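Side-chain contact in Gp15 protein (Listeria phage PSA, PDB 6R5W), which probably recognises the surface of Listeria host cells as the homotrimeric receptor-binding protein of the phage: residues Ala24-Lys27 with Thr28-Ala32. Residues are numbered along the deposited sequence; the frame is centred on the assembly and turned at random.
With CD (cadmium ion), chain H.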
ATOM      1  N   ALA A  24      27.935  44.427  14.712  1.00 36.13           N
ATOM      2  CA  ALA A  24      27.466  43.539  15.771  1.00 37.75           C
ATOM      3  C   ALA A  24      26.237  42.760  15.316  1.00 36.08           C
ATOM      4  O   ALA A  24      26.047  41.588  15.698  1.00 40.86           O
ATOM      5  CB  ALA A  24      27.173  44.332  17.053  1.00 43.52           C
ATOM      6  N   THR A  25      25.363  43.405  14.526  1.00 32.55           N
ATOM      7  CA  THR A  25      24.140  42.735  14.081  1.00 37.92           C
ATOM      8  C   THR A  25      24.451  41.643  13.058  1.00 34.06           C
ATOM      9  O   THR A  25      23.737  40.633  12.995  1.00 34.58           O
ATOM     10  CB  THR A  25      23.133  43.736  13.526  1.00 45.81           C
ATOM     11  OG1 THR A  25      23.750  44.602  12.596  1.00 46.20           O
ATOM     12  CG2 THR A  25      22.563  44.553  14.646  1.00 44.17           C
ATOM     13  N   ASP A  26      25.468  41.858  12.209  1.00 33.38           N
ATOM     14  CA  ASP A  26      25.967  40.791  11.331  1.00 31.26           C
ATOM     15  C   ASP A  26      26.286  39.518  12.144  1.00 35.02           C
ATOM     16  O   ASP A  26      25.920  38.389  11.772  1.00 31.75           O
ATOM     17  CB  ASP A  26      27.255  41.195  10.614  1.00 28.81           C
ATOM     18  CG  ASP A  26      27.108  42.159   9.510  1.00 31.68           C
ATOM     19  OD1 ASP A  26      26.079  42.311   8.889  1.00 33.24           O
ATOM     20  OD2 ASP A  26      28.161  42.771   9.242  1.00 28.94           O
ATOM     21  N   LYS A  27      27.037  39.677  13.251  1.00 32.09           N
ATOM     22  CA  LYS A  27      27.512  38.517  14.004  1.00 31.16           C
ATOM     23  C   LYS A  27      26.355  37.782  14.679  1.00 29.89           C
ATOM     24  O   LYS A  27      26.323  36.540  14.712  1.00 32.84           O
ATOM     25  CB  LYS A  27      28.582  38.959  15.035  1.00 30.26           C
ATOM     26  CG  LYS A  27      29.818  39.544  14.348  1.00 32.93           C
ATOM     27  CD  LYS A  27      31.057  39.504  15.223  1.00 37.82           C
ATOM     28  CE  LYS A  27      30.948  40.501  16.341  1.00 37.66           C
ATOM     29  NZ  LYS A  27      32.354  40.622  16.982  1.00 37.43           N
ATOM     30  N   THR A  28      25.348  38.524  15.155  1.00 32.10           N
ATOM     31  CA  THR A  28      24.135  37.881  15.658  1.00 32.75           C
ATOM     32  C   THR A  28      23.379  37.114  14.552  1.00 36.89           C
ATOM     33  O   THR A  28      22.944  35.965  14.756  1.00 37.49           O
ATOM     34  CB  THR A  28      23.258  38.931  16.316  1.00 42.07           C
ATOM     35  OG1 THR A  28      24.022  39.505  17.417  1.00 38.53           O
ATOM     36  CG2 THR A  28      22.028  38.331  16.862  1.00 40.42           C
ATOM     37  N   ASN A  29      23.213  37.742  13.385  1.00 35.26           N
ATOM     38  CA  ASN A  29      22.643  37.077  12.218  1.00 35.22           C
ATOM     39  C   ASN A  29      23.391  35.792  11.884  1.00 34.08           C
ATOM     40  O   ASN A  29      22.778  34.714  11.777  1.00 36.47           O
ATOM     41  CB  ASN A  29      22.676  38.028  11.031  1.00 30.42           C
ATOM     42  CG  ASN A  29      22.058  37.429   9.774  1.00 37.48           C
ATOM     43  OD1 ASN A  29      21.092  36.680   9.828  1.00 36.81           O
ATOM     44  ND2 ASN A  29      22.612  37.800   8.633  1.00 35.69           N
ATOM     45  N   TRP A  30      24.723  35.877  11.740  1.00 31.52           N
ATOM     46  CA  TRP A  30      25.498  34.720  11.310  1.00 29.41           C
ATOM     47  C   TRP A  30      25.503  33.653  12.370  1.00 33.60           C
ATOM     48  O   TRP A  30      25.439  32.468  12.049  1.00 31.31           O
ATOM     49  CB  TRP A  30      26.905  35.123  10.921  1.00 28.40           C
ATOM     50  CG  TRP A  30      26.953  36.080   9.778  1.00 28.20           C
ATOM     51  CD1 TRP A  30      26.067  36.187   8.766  1.00 28.46           C
ATOM     52  CD2 TRP A  30      27.931  37.118   9.572  1.00 31.77           C
ATOM     53  NE1 TRP A  30      26.421  37.208   7.906  1.00 29.89           N
ATOM     54  CE2 TRP A  30      27.591  37.779   8.380  1.00 27.61           C
ATOM     55  CE3 TRP A  30      29.062  37.550  10.290  1.00 28.58           C
ATOM     56  CZ2 TRP A  30      28.298  38.869   7.911  1.00 29.45           C
ATOM     57  CZ3 TRP A  30      29.792  38.596   9.791  1.00 28.86           C
ATOM     58  CH2 TRP A  30      29.406  39.263   8.615  1.00 32.41           C
ATOM     59  N   ASN A  31      25.543  34.041  13.648  1.00 32.75           N
ATOM     60  CA  ASN A  31      25.524  33.021  14.700  1.00 33.16           C
ATOM     61  C   ASN A  31      24.210  32.227  14.701  1.00 34.48           C
ATOM     62  O   ASN A  31      24.189  31.045  15.111  1.00 39.20           O
ATOM     63  CB  ASN A  31      25.725  33.630  16.103  1.00 34.85           C
ATOM     64  CG  ASN A  31      27.178  34.037  16.359  1.00 36.02           C
ATOM     65  OD1 ASN A  31      28.101  33.473  15.777  1.00 35.31           O
ATOM     66  ND2 ASN A  31      27.381  35.044  17.236  1.00 38.17           N
ATOM     67  N   ALA A  32      23.110  32.864  14.308  1.00 32.21           N
ATOM     68  CA  ALA A  32      21.794  32.252  14.310  1.00 36.18           C
ATOM     69  C   ALA A  32      21.518  31.398  13.077  1.00 36.32           C
ATOM     70  O   ALA A  32      20.428  30.811  13.016  1.00 33.62           O
ATOM     71  CB  ALA A  32      20.708  33.331  14.453  1.00 38.80           C
TER
HETATM   72 CD    CD H 405      27.519  43.758   7.315  1.00 32.20          CD
HETATM   73  O   HOH W   1      26.813  40.964  18.095  1.00 44.30           O
HETATM   74  O   HOH W   2      24.372  40.185   8.086  1.00 30.17           O
HETATM   75  O   HOH W   3      25.993  45.621   7.134  1.00 27.58           O
HETATM   76  O   HOH W   4      29.601  45.175   7.071  1.00 27.14           O
HETATM   77  O   HOH W   5      27.400  42.099   5.529  1.00 17.08           O
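Asp26 and Trp30, one helical turn apart, show how a single residue can serve an aromatic core and a surface metal at once. Both side chains run the same way with CG anti to their own carbonyl carbon (chi1 -74° and -62°), which brings Asp26 CB over the six-membered ring of Trp30. There it makes a CH-pi contact 3.6 Å from the ring centroid. The carboxylate, turned only 19° from the ring plane, holds a cadmium ion through both oxygens, at 2.6 Å for OD1 and 2.3 Å for OD2; three waters are also bound to the ion. A further water donates to Asp26 OD1 and accepts from Asn29 ND2, linking the metal-bound carboxylate to the side chain three residues on. Asp26 O accepts the backbone N-H of Trp30 at 2.8 Å and also sits above one face of the indole, offset toward the rim near CG and CD2. At the trimer interface, Trp30 meets Trp30 of both neighbouring subunits edge-to-face, and its NE1 hydrogen-bonds Asn31 OD1 of the third subunit. Helix 24-31 lies between helices 8-15 and 36-57 in the helical stalk of this C-terminal fragment, ahead of its antiparallel beta-sheets.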